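Local coordinates for protein coclaurine N-methyltransferase (Coptis japonica, PDB 6GKV) that transfers the methyl group of S-adenosyl-L-methionine to the ring nitrogen of coclaurine and related tetrahydroisoquinolines in plant alkaloid biosynthesis, at residues N86-K91 against T103-E108; V150-N155 against V175-A180; I228-F233 against G339-A344; E248-A253 against R324-S329. One frame throughout, in Å; residues are numbered along the deposited sequence.

Contact 1 (N86-K91 against T103-E108); sequences NGSNLK and TLDEAE
Glu108 and Asp105, one helical turn apart, hold the backbone of the loop 86-91 with their carboxylates. Hydrogen bonds to these two groups dominate. OE1 of Glu108 takes the N-H of Asn89 at 2.9 Å, on the syn side of the carboxylate and nearly straight (169° at the hydrogen). Lys91 N meets OE2 of Glu108 from above the carboxylate plane at 3.0 Å; Gly87 N adds a weak bond to the same oxygen at 3.3 Å. Asp105 grips Ser88 twice, both donors standing well out of its plane: Ser88 N to OD1 at 3.2 Å and Ser88 OG to OD2, modelled short at 2.5 Å. With Ser88 OG lying beside its own backbone N (chi1 -74°), hydroxyl and amide can reach the same carboxylate. One water adds a bridge, donating to Glu108 OE2 and to Lys91 O.

Van der Waals contact is slight: the methyl CD2 of Leu104 rests 3.4 Å from Gly87 N. At Gly87 even a CB would clash with Glu108 OE1 and Asp105 OD1, so the close approach depends on glycine. Gly87 to Leu90 form a type I turn, and a capping box of Thr103 and Glu106 starts the helix.

The contact thus fixes the loop after helix 79-85 on the first turn of helix 104-118, with Leu104 also touching Trp291 of helix 281-297, while Lys91 NZ turns to Ser93, Cys94 and Tyr115 close to the bound S-adenosyl-L-homocysteine.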
# COMPACT_ATOMS: atom_id res chain seq x y z
N ASN A 86 25.09 17.96 14.22
CA ASN A 86 25.02 17.33 12.90
C ASN A 86 26.43 17.12 12.35
O ASN A 86 27.39 17.67 12.89
CB ASN A 86 24.20 18.17 11.91
CG ASN A 86 22.74 18.33 12.32
OD1 ASN A 86 22.31 17.81 13.36
ND2 ASN A 86 21.97 19.06 11.51
N GLY A 87 26.54 16.32 11.29
CA GLY A 87 27.80 16.11 10.59
C GLY A 87 28.14 17.26 9.66
O GLY A 87 27.56 18.34 9.78
N SER A 88 29.06 17.03 8.72
CA SER A 88 29.60 18.10 7.85
C SER A 88 28.60 18.85 6.98
O SER A 88 28.83 20.02 6.66
CB SER A 88 30.67 17.53 6.93
OG SER A 88 31.86 17.25 7.61
N ASN A 89 27.52 18.18 6.55
CA ASN A 89 26.54 18.80 5.67
C ASN A 89 25.30 19.30 6.41
O ASN A 89 24.40 19.89 5.81
CB ASN A 89 26.09 17.83 4.56
CG ASN A 89 27.24 17.10 3.91
OD1 ASN A 89 27.66 16.03 4.36
ND2 ASN A 89 27.77 17.67 2.83
N LEU A 90 25.27 19.07 7.72
CA LEU A 90 24.17 19.55 8.54
C LEU A 90 22.87 18.94 8.05
O LEU A 90 21.87 19.63 7.82
CB LEU A 90 24.09 21.07 8.52
CG LEU A 90 25.40 21.80 8.82
CD1 LEU A 90 25.19 23.29 8.74
CD2 LEU A 90 25.94 21.40 10.17
N LYS A 91 22.88 17.62 7.86
CA LYS A 91 21.70 16.92 7.43
C LYS A 91 20.84 16.61 8.64
O LYS A 91 21.26 15.86 9.52
CB LYS A 91 22.08 15.64 6.69
CG LYS A 91 20.90 14.92 6.01
CD LYS A 91 21.40 13.73 5.20
CE LYS A 91 20.42 13.39 4.10
NZ LYS A 91 19.13 12.90 4.66
N THR A 103 30.94 6.27 9.43
CA THR A 103 30.90 7.50 10.22
C THR A 103 29.62 8.30 9.92
O THR A 103 28.89 7.98 8.98
CB THR A 103 32.13 8.38 9.95
OG1 THR A 103 32.07 8.91 8.62
CG2 THR A 103 33.42 7.57 10.12
N LEU A 104 29.34 9.31 10.73
CA LEU A 104 28.15 10.13 10.49
C LEU A 104 28.32 10.89 9.18
O LEU A 104 27.37 11.01 8.39
CB LEU A 104 27.91 11.11 11.65
CG LEU A 104 26.79 12.15 11.43
CD1 LEU A 104 25.43 11.49 11.28
CD2 LEU A 104 26.77 13.19 12.56
N ASP A 105 29.53 11.41 8.96
CA ASP A 105 29.81 12.19 7.77
C ASP A 105 29.58 11.35 6.54
O ASP A 105 28.85 11.75 5.64
CB ASP A 105 31.24 12.72 7.79
CG ASP A 105 31.37 14.05 8.50
OD1 ASP A 105 30.58 14.33 9.43
OD2 ASP A 105 32.27 14.83 8.11
N GLU A 106 30.22 10.19 6.51
CA GLU A 106 30.04 9.20 5.47
C GLU A 106 28.56 8.90 5.23
O GLU A 106 28.13 8.70 4.09
CB GLU A 106 30.76 7.89 5.84
CG GLU A 106 32.22 7.81 5.39
CD GLU A 106 32.91 6.51 5.82
OE1 GLU A 106 32.40 5.81 6.73
OE2 GLU A 106 33.97 6.21 5.24
N ALA A 107 27.80 8.84 6.32
CA ALA A 107 26.42 8.39 6.24
C ALA A 107 25.54 9.46 5.61
O ALA A 107 24.64 9.13 4.84
CB ALA A 107 25.90 8.00 7.60
N GLU A 108 25.81 10.72 5.97
CA GLU A 108 25.13 11.86 5.35
C GLU A 108 25.32 11.76 3.84
O GLU A 108 24.35 11.73 3.08
CB GLU A 108 25.68 13.20 5.87
CG GLU A 108 25.43 13.48 7.36
CD GLU A 108 25.74 14.93 7.75
OE1 GLU A 108 26.79 15.46 7.33
OE2 GLU A 108 24.92 15.53 8.48
O HOH W 1 23.61 14.71 10.61

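Contact 2 (V150-N155 against V175-A180); sequences VTAVTN and VEVKLA. With SAH (S-adenosyl-L-homocysteine), chain C.
A parallel strand pair from a beta-alpha-beta unit, strand 149-154, helix 157-168 and strand 176-179, carries this contact at one border of the main sheet. Five backbone bonds join it. Lys178 N gives to Ala152 O at 2.8 Å and Thr154 N to Lys178 O at 3.0 Å, both close to straight (173° and 172° at the hydrogen). At the far end Ala180 N still reaches Thr154 O, at 2.7 Å, but from a tilted position, where strand 176-179 has ended.

On the face of Thr151 and Val153, the methyl CG2 of Thr151, anti to the backbone N, lies 4.0 Å from Lys178 CE. Beside that methyl, Lys178 NZ makes a salt bridge with Glu176 OE2 of its own strand, modelled short at 2.5 Å. On the other face, that of Ala152, Val177 and Thr154, Ala152 CB lies against Val177 CG1, and Val177 in turn touches Lys160 and Ile163 of helix 157-168.

This is the Rossmann-like fold of S-adenosylmethionine-dependent methyltransferases, in which the cofactor lies across the C-terminal ends of the parallel strands. Here Asn155 and Ala180, just past those ends, belong to the S-adenosyl-L-homocysteine pocket. Asn155 CB sits 3.2 Å from Ala180 O, and with CG between the backbone N and the carbonyl carbon (chi1 64°) its amide group is brought against the adenine, CG being 3.6 Å from C2 of the ligand. Replacing Asn155 by glycine would probably leave a gap beside the adenine and give the base more freedom to shift. Elsewhere Gln159 and Asp181 hydrogen-bond the ligand.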
# COMPACT_ATOMS: atom_id res chain seq x y z
N VAL A 150 19.91 24.50 -8.68
CA VAL A 150 19.14 24.04 -7.55
C VAL A 150 18.42 25.21 -6.93
O VAL A 150 18.98 26.31 -6.82
CB VAL A 150 20.03 23.34 -6.51
CG1 VAL A 150 20.64 22.11 -7.12
CG2 VAL A 150 21.14 24.26 -6.07
N THR A 151 17.17 24.98 -6.54
CA THR A 151 16.38 25.98 -5.82
C THR A 151 15.88 25.47 -4.47
O THR A 151 15.14 24.49 -4.40
CB THR A 151 15.18 26.45 -6.66
OG1 THR A 151 15.61 26.77 -7.99
CG2 THR A 151 14.52 27.66 -5.99
N ALA A 152 16.28 26.12 -3.39
CA ALA A 152 15.90 25.68 -2.06
C ALA A 152 14.73 26.50 -1.51
O ALA A 152 14.72 27.71 -1.65
CB ALA A 152 17.09 25.75 -1.13
N VAL A 153 13.74 25.85 -0.90
CA VAL A 153 12.62 26.61 -0.33
C VAL A 153 12.43 26.37 1.17
O VAL A 153 12.25 25.24 1.61
CB VAL A 153 11.30 26.28 -1.03
CG1 VAL A 153 10.20 27.15 -0.46
CG2 VAL A 153 11.43 26.50 -2.51
N THR A 154 12.43 27.46 1.93
CA THR A 154 12.33 27.41 3.39
C THR A 154 11.43 28.51 3.93
O THR A 154 11.35 29.56 3.33
CB THR A 154 13.69 27.56 4.05
OG1 THR A 154 14.64 26.73 3.39
CG2 THR A 154 13.60 27.13 5.47
N ASN A 155 10.78 28.28 5.06
CA ASN A 155 10.09 29.36 5.77
C ASN A 155 10.88 29.81 7.00
O ASN A 155 10.35 30.47 7.89
CB ASN A 155 8.68 28.92 6.17
CG ASN A 155 8.69 27.78 7.18
OD1 ASN A 155 9.68 27.07 7.32
ND2 ASN A 155 7.57 27.60 7.87
N VAL A 175 23.09 27.59 -6.70
CA VAL A 175 22.17 27.67 -5.58
C VAL A 175 21.40 28.97 -5.55
O VAL A 175 21.97 30.06 -5.61
CB VAL A 175 22.88 27.52 -4.24
CG1 VAL A 175 21.86 27.52 -3.12
CG2 VAL A 175 23.69 26.24 -4.23
N GLU A 176 20.08 28.83 -5.45
CA GLU A 176 19.16 29.92 -5.24
C GLU A 176 18.23 29.53 -4.09
O GLU A 176 17.78 28.38 -4.04
CB GLU A 176 18.39 30.22 -6.52
CG GLU A 176 17.09 30.94 -6.33
CD GLU A 176 16.29 31.03 -7.61
OE1 GLU A 176 16.88 30.78 -8.69
OE2 GLU A 176 15.09 31.35 -7.54
N VAL A 177 17.96 30.44 -3.16
CA VAL A 177 17.11 30.11 -2.01
C VAL A 177 15.94 31.07 -1.81
O VAL A 177 16.12 32.29 -1.81
CB VAL A 177 17.92 30.08 -0.71
CG1 VAL A 177 17.07 29.53 0.43
CG2 VAL A 177 19.18 29.26 -0.88
N LYS A 178 14.75 30.51 -1.62
CA LYS A 178 13.53 31.30 -1.48
C LYS A 178 12.91 31.15 -0.09
O LYS A 178 12.78 30.03 0.40
CB LYS A 178 12.49 30.88 -2.53
CG LYS A 178 12.98 30.82 -3.96
CD LYS A 178 11.80 30.59 -4.92
CE LYS A 178 12.18 30.84 -6.38
NZ LYS A 178 12.92 32.12 -6.56
N LEU A 179 12.50 32.26 0.52
CA LEU A 179 11.84 32.17 1.82
C LEU A 179 10.31 32.21 1.67
O LEU A 179 9.73 33.25 1.33
CB LEU A 179 12.32 33.29 2.74
CG LEU A 179 12.04 33.15 4.24
CD1 LEU A 179 13.02 32.18 4.91
CD2 LEU A 179 12.09 34.51 4.87
N ALA A 180 9.65 31.07 1.93
CA ALA A 180 8.21 30.94 1.71
C ALA A 180 7.54 29.90 2.60
O ALA A 180 8.15 28.91 2.98
CB ALA A 180 7.94 30.58 0.25
N SAH C . 14.97 18.61 4.41
CA SAH C . 15.96 19.00 5.40
CB SAH C . 15.32 19.23 6.76
CG SAH C . 14.12 18.33 7.09
SD SAH C . 13.31 18.86 8.62
C SAH C . 17.07 17.97 5.54
O SAH C . 16.87 16.84 5.07
OXT SAH C . 18.14 18.23 6.10
C5' SAH C . 11.91 19.62 7.76
C4' SAH C . 12.26 20.86 6.94
O4' SAH C . 11.10 21.41 6.34
C3' SAH C . 12.88 21.97 7.78
O3' SAH C . 13.87 22.62 7.01
C2' SAH C . 11.78 22.97 8.01
O2' SAH C . 12.33 24.26 8.08
C1' SAH C . 10.92 22.76 6.76
N9 SAH C . 9.48 23.07 6.98
C8 SAH C . 8.64 22.59 7.96
N7 SAH C . 7.41 23.14 7.77
C5 SAH C . 7.46 23.96 6.69
C6 SAH C . 6.51 24.78 6.06
N6 SAH C . 5.25 24.85 6.51
N1 SAH C . 6.87 25.51 4.95
C2 SAH C . 8.17 25.45 4.47
N3 SAH C . 9.11 24.65 5.10
C4 SAH C . 8.75 23.92 6.18

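Contact 3 (I228-F233 against G339-A344); sequences ICHKTF and GEEWMA
His230 meets two consecutive residues in different ways, bonding Glu341 through NE2 and setting its edge against the face of Trp342. With Glu341 it lies side by side, the two side chains pointing the same way and their ring and carboxylate planes only 16° apart. NE2 of His230 donates to Glu341 OE1 at 2.8 Å, nearly along the C-O axis of that oxygen, which also bonds Tyr40 OH. With Trp342 the relation is edge-to-face: CD2 of the imidazole stands over the five-membered ring, the centroids 5.0 Å apart and the planes at 69°. CG of His230 is anti to the backbone N (chi1 -180°), which brings the ring beside Glu341 and Trp342. A leucine in place of His230 would probably leave Glu341 without this N-H partner and the face of Trp342 without its aromatic edge.

His230 and Trp342 belong to an antiparallel pair of the seven-stranded sheet, strand 221-230 beside strand 342-350. His230 faces Trp342 in a non-hydrogen-bonded pair, whereas Cys229 and Met343 form a hydrogen-bonded one, Met343 N giving to Cys229 O at 2.7 Å. On the face of Cys229, its SG packs on Met343 CG at 3.7 Å. Met343 then curls its methyl CE against Lys231 CB, 3.6 Å away.

Lys231 runs out extended beyond CG alongside the loop before strand 342-350, and its NZ gives a hydrogen bond to Glu340 O at 2.9 Å. The carboxylate of Glu340 is engaged by Thr43 and Tyr44 of the second subunit, which places this corner at the dimer interface.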
# COMPACT_ATOMS: atom_id res chain seq x y z
N ILE A 228 9.59 9.47 7.09
CA ILE A 228 9.70 8.39 8.04
C ILE A 228 8.30 7.78 8.12
O ILE A 228 7.33 8.43 7.74
CB ILE A 228 10.23 8.89 9.40
CG1 ILE A 228 9.42 10.08 9.89
CG2 ILE A 228 11.68 9.31 9.24
CD1 ILE A 228 8.18 9.71 10.66
N CYS A 229 8.19 6.54 8.59
CA CYS A 229 6.89 5.88 8.65
C CYS A 229 6.87 4.77 9.68
O CYS A 229 7.92 4.43 10.25
CB CYS A 229 6.54 5.31 7.29
SG CYS A 229 7.65 3.97 6.85
N HIS A 230 5.69 4.22 9.95
CA HIS A 230 5.62 2.87 10.46
C HIS A 230 5.21 1.95 9.31
O HIS A 230 4.41 2.33 8.46
CB HIS A 230 4.65 2.72 11.62
CG HIS A 230 4.60 1.31 12.14
ND1 HIS A 230 3.70 0.38 11.68
CD2 HIS A 230 5.40 0.66 13.03
CE1 HIS A 230 3.91 -0.77 12.30
NE2 HIS A 230 4.94 -0.63 13.12
N LYS A 231 5.75 0.75 9.28
CA LYS A 231 5.57 -0.10 8.09
C LYS A 231 4.11 -0.41 7.79
O LYS A 231 3.74 -0.60 6.64
CB LYS A 231 6.36 -1.39 8.24
CG LYS A 231 5.79 -2.42 9.22
CD LYS A 231 6.57 -3.74 9.06
CE LYS A 231 6.41 -4.67 10.25
NZ LYS A 231 7.50 -5.69 10.28
N THR A 232 3.24 -0.39 8.80
CA THR A 232 1.86 -0.82 8.60
C THR A 232 0.78 0.22 8.88
O THR A 232 -0.10 0.46 8.04
CB THR A 232 1.59 -2.01 9.47
OG1 THR A 232 2.58 -3.00 9.16
CG2 THR A 232 0.19 -2.56 9.24
N PHE A 233 0.81 0.83 10.07
CA PHE A 233 -0.26 1.76 10.41
C PHE A 233 0.18 3.22 10.32
O PHE A 233 1.35 3.52 10.09
CB PHE A 233 -0.86 1.45 11.81
CG PHE A 233 0.14 1.36 12.95
CD1 PHE A 233 0.60 2.50 13.59
CD2 PHE A 233 0.55 0.12 13.44
CE1 PHE A 233 1.49 2.41 14.66
CE2 PHE A 233 1.43 0.03 14.52
CZ PHE A 233 1.90 1.18 15.12
N GLY A 339 14.72 -2.40 13.89
CA GLY A 339 14.46 -1.43 12.83
C GLY A 339 13.38 -1.79 11.82
O GLY A 339 13.26 -1.16 10.75
N GLU A 340 12.56 -2.79 12.17
CA GLU A 340 11.54 -3.33 11.29
C GLU A 340 10.15 -2.94 11.75
O GLU A 340 9.18 -3.64 11.48
CB GLU A 340 11.68 -4.87 11.22
CG GLU A 340 12.90 -5.30 10.41
CD GLU A 340 12.74 -4.92 8.92
OE1 GLU A 340 11.62 -5.10 8.39
OE2 GLU A 340 13.71 -4.44 8.29
N GLU A 341 10.06 -1.82 12.46
CA GLU A 341 8.77 -1.25 12.84
C GLU A 341 8.63 0.17 12.27
O GLU A 341 7.89 0.41 11.32
CB GLU A 341 8.62 -1.23 14.36
CG GLU A 341 8.59 -2.61 15.00
CD GLU A 341 7.36 -3.42 14.64
OE1 GLU A 341 6.41 -2.85 14.08
OE2 GLU A 341 7.31 -4.63 14.92
N TRP A 342 9.32 1.12 12.89
CA TRP A 342 9.36 2.49 12.41
C TRP A 342 10.58 2.62 11.51
O TRP A 342 11.65 2.09 11.83
CB TRP A 342 9.41 3.49 13.58
CG TRP A 342 8.11 3.58 14.33
CD1 TRP A 342 7.01 4.29 13.96
CD2 TRP A 342 7.77 2.93 15.57
NE1 TRP A 342 6.01 4.13 14.89
CE2 TRP A 342 6.44 3.32 15.87
CE3 TRP A 342 8.47 2.10 16.45
CZ2 TRP A 342 5.80 2.87 17.04
CZ3 TRP A 342 7.82 1.67 17.61
CH2 TRP A 342 6.50 2.06 17.89
N MET A 343 10.41 3.30 10.38
CA MET A 343 11.43 3.31 9.35
C MET A 343 11.24 4.43 8.35
O MET A 343 10.41 5.33 8.55
CB MET A 343 11.45 1.96 8.62
CG MET A 343 10.06 1.48 8.16
SD MET A 343 10.06 -0.16 7.37
CE MET A 343 9.96 -1.25 8.78
N ALA A 344 11.99 4.36 7.26
CA ALA A 344 11.97 5.36 6.20
C ALA A 344 11.46 4.81 4.87
O ALA A 344 11.82 3.72 4.43
CB ALA A 344 13.36 5.95 6.02

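Contact 4 (E248-A253 against R324-S329); sequences EYVFPA and RGFCLS. With F2W (6,7-dimethoxy-2-methyl-1,2,3,4-tetrahydroisoquinolin-2-ium), chain D.
Gly325 O is gripped twice from within its own helix, by Ser329 OG at 2.8 Å and by Ser329 N at 3.0 Å, and Val250 CG2 presses on it at 3.2 Å from the loop. This loop, 248-253, packs on helix 313-335 in the wall of the substrate pocket, where Phe251 and Phe326 both line bound N-methylheliamine. No hydrogen bond crosses between the two segments, so shape and apolar fit carry the contact.

The two branches of Val250 go to different parts of the helix. CG2 covers Gly325 O and Ser329 OG, while CG1, anti to the backbone N (chi1 163°), lies 3.5 Å from Phe326 CD1, the two side chains crossing at about a right angle. Tyr249 reaches along the helix so that its OH comes within 3.2 Å of Gly325 CA. A side chain at Gly325 would run into that hydroxyl, so glycine permits the close approach; the Tyr249 ring also meets Trp245 edge-to-face.

The rings of Phe251 and Phe326 meet obliquely, their planes at 50°, and the ligand touches each differently. Phe326 offers a face to the methoxy carbon CAM, and also touches Trp291 of helix 281-297. Glu198 supplies the hydrogen bond to the ligand. Phe251 instead points its edge at the aromatic part of the ligand, with CZ 3.5 Å from CAB and CAB lying in the plane of the Phe251 ring.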
# COMPACT_ATOMS: atom_id res chain seq x y z
N GLU A 248 4.37 13.57 23.09
CA GLU A 248 4.63 15.02 23.06
C GLU A 248 5.95 15.45 23.69
O GLU A 248 6.24 16.64 23.76
CB GLU A 248 3.49 15.77 23.73
CG GLU A 248 2.30 15.95 22.82
CD GLU A 248 1.05 16.36 23.56
OE1 GLU A 248 1.14 16.55 24.79
OE2 GLU A 248 -0.01 16.47 22.91
N TYR A 249 6.74 14.49 24.15
CA TYR A 249 8.07 14.74 24.71
C TYR A 249 8.94 15.62 23.81
O TYR A 249 9.57 16.55 24.29
CB TYR A 249 8.75 13.39 24.95
CG TYR A 249 10.16 13.29 25.54
CD1 TYR A 249 10.61 14.11 26.60
CD2 TYR A 249 11.00 12.28 25.10
CE1 TYR A 249 11.90 13.93 27.15
CE2 TYR A 249 12.27 12.09 25.63
CZ TYR A 249 12.72 12.90 26.65
OH TYR A 249 14.00 12.65 27.13
N VAL A 250 8.97 15.35 22.51
CA VAL A 250 9.93 15.99 21.60
C VAL A 250 9.30 17.04 20.67
O VAL A 250 9.79 18.18 20.58
CB VAL A 250 10.65 14.94 20.74
CG1 VAL A 250 11.32 15.58 19.55
CG2 VAL A 250 11.67 14.21 21.58
N PHE A 251 8.24 16.66 19.98
CA PHE A 251 7.56 17.53 19.03
C PHE A 251 6.31 18.15 19.65
O PHE A 251 5.54 17.45 20.31
CB PHE A 251 7.16 16.76 17.77
CG PHE A 251 8.32 16.13 17.05
CD1 PHE A 251 8.75 14.84 17.37
CD2 PHE A 251 9.00 16.83 16.06
CE1 PHE A 251 9.82 14.28 16.73
CE2 PHE A 251 10.07 16.26 15.40
CZ PHE A 251 10.49 14.99 15.74
N PRO A 252 6.11 19.46 19.45
CA PRO A 252 4.90 20.14 19.94
C PRO A 252 3.60 19.47 19.44
O PRO A 252 3.57 18.87 18.36
CB PRO A 252 5.04 21.57 19.40
CG PRO A 252 6.16 21.53 18.37
CD PRO A 252 7.05 20.40 18.79
N ALA A 253 2.54 19.58 20.23
CA ALA A 253 1.29 18.92 19.91
C ALA A 253 0.75 19.35 18.55
O ALA A 253 0.85 20.53 18.17
CB ALA A 253 0.26 19.19 20.99
N ARG A 324 18.85 15.95 23.88
CA ARG A 324 19.11 14.55 24.26
C ARG A 324 17.88 13.70 24.05
O ARG A 324 17.95 12.69 23.37
CB ARG A 324 19.56 14.46 25.71
CG ARG A 324 20.99 14.87 25.93
CD ARG A 324 21.28 15.10 27.41
NE ARG A 324 22.69 15.34 27.63
CZ ARG A 324 23.20 15.81 28.76
NH1 ARG A 324 22.41 16.11 29.78
NH2 ARG A 324 24.51 15.99 28.86
N GLY A 325 16.74 14.11 24.60
CA GLY A 325 15.47 13.42 24.36
C GLY A 325 15.03 13.38 22.90
O GLY A 325 14.27 12.51 22.50
N PHE A 326 15.49 14.34 22.11
CA PHE A 326 15.23 14.32 20.67
C PHE A 326 15.85 13.07 20.08
O PHE A 326 15.19 12.25 19.45
CB PHE A 326 15.85 15.56 20.03
CG PHE A 326 15.55 15.71 18.57
CD1 PHE A 326 14.42 16.41 18.15
CD2 PHE A 326 16.41 15.19 17.62
CE1 PHE A 326 14.15 16.58 16.80
CE2 PHE A 326 16.14 15.34 16.27
CZ PHE A 326 15.01 16.04 15.87
N CYS A 327 17.15 12.96 20.30
CA CYS A 327 17.98 11.90 19.79
C CYS A 327 17.68 10.53 20.43
O CYS A 327 17.76 9.50 19.77
CB CYS A 327 19.44 12.29 19.99
SG CYS A 327 19.92 13.79 19.16
N LEU A 328 17.31 10.52 21.71
CA LEU A 328 16.98 9.28 22.39
C LEU A 328 15.66 8.75 21.85
O LEU A 328 15.54 7.53 21.61
CB LEU A 328 16.87 9.49 23.90
CG LEU A 328 18.11 9.82 24.75
CD1 LEU A 328 17.66 9.93 26.17
CD2 LEU A 328 19.18 8.74 24.65
N SER A 329 14.68 9.65 21.70
CA SER A 329 13.43 9.30 21.03
C SER A 329 13.72 8.70 19.65
O SER A 329 13.20 7.64 19.31
CB SER A 329 12.53 10.52 20.87
OG SER A 329 12.02 10.91 22.13
CAM F2W D . 14.00 12.02 16.35
OAK F2W D . 12.69 11.56 15.95
CAB F2W D . 12.30 12.17 14.78
CAA F2W D . 13.12 13.08 14.08
CAF F2W D . 12.62 13.65 12.92
CAJ F2W D . 13.36 14.52 12.14
CAI F2W D . 12.58 15.49 11.19
NAH F2W D . 11.80 14.60 10.32
CAO F2W D . 10.89 15.56 9.65
CAG F2W D . 10.95 13.96 11.34
CAE F2W D . 11.40 13.27 12.42
CAD F2W D . 10.58 12.40 13.13
CAC F2W D . 11.05 11.82 14.29
OAL F2W D . 10.34 10.95 15.07
CAN F2W D . 9.04 10.53 14.63

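How the contacts relate
Following the chain, contact 1 closes first, a short loop of 11 residues that binds the segment after helix 79-85 to the start of helix 104-118. Contact 2 follows in series, closing the beta-alpha-beta unit through helix 157-168 at one border of the main sheet. Contact 3 opens next and closes last, joining strand 221-230 to strand 342-350 across 105 residues; contact 4 opens and closes within that span, setting loop 248-253 on helix 313-335. No two contacts cross or touch. Contacts 2 and 3 share the sheet, with centres about 30 Å apart on opposite sides of the chain's centre, while contact 4 stands at the substrate pocket.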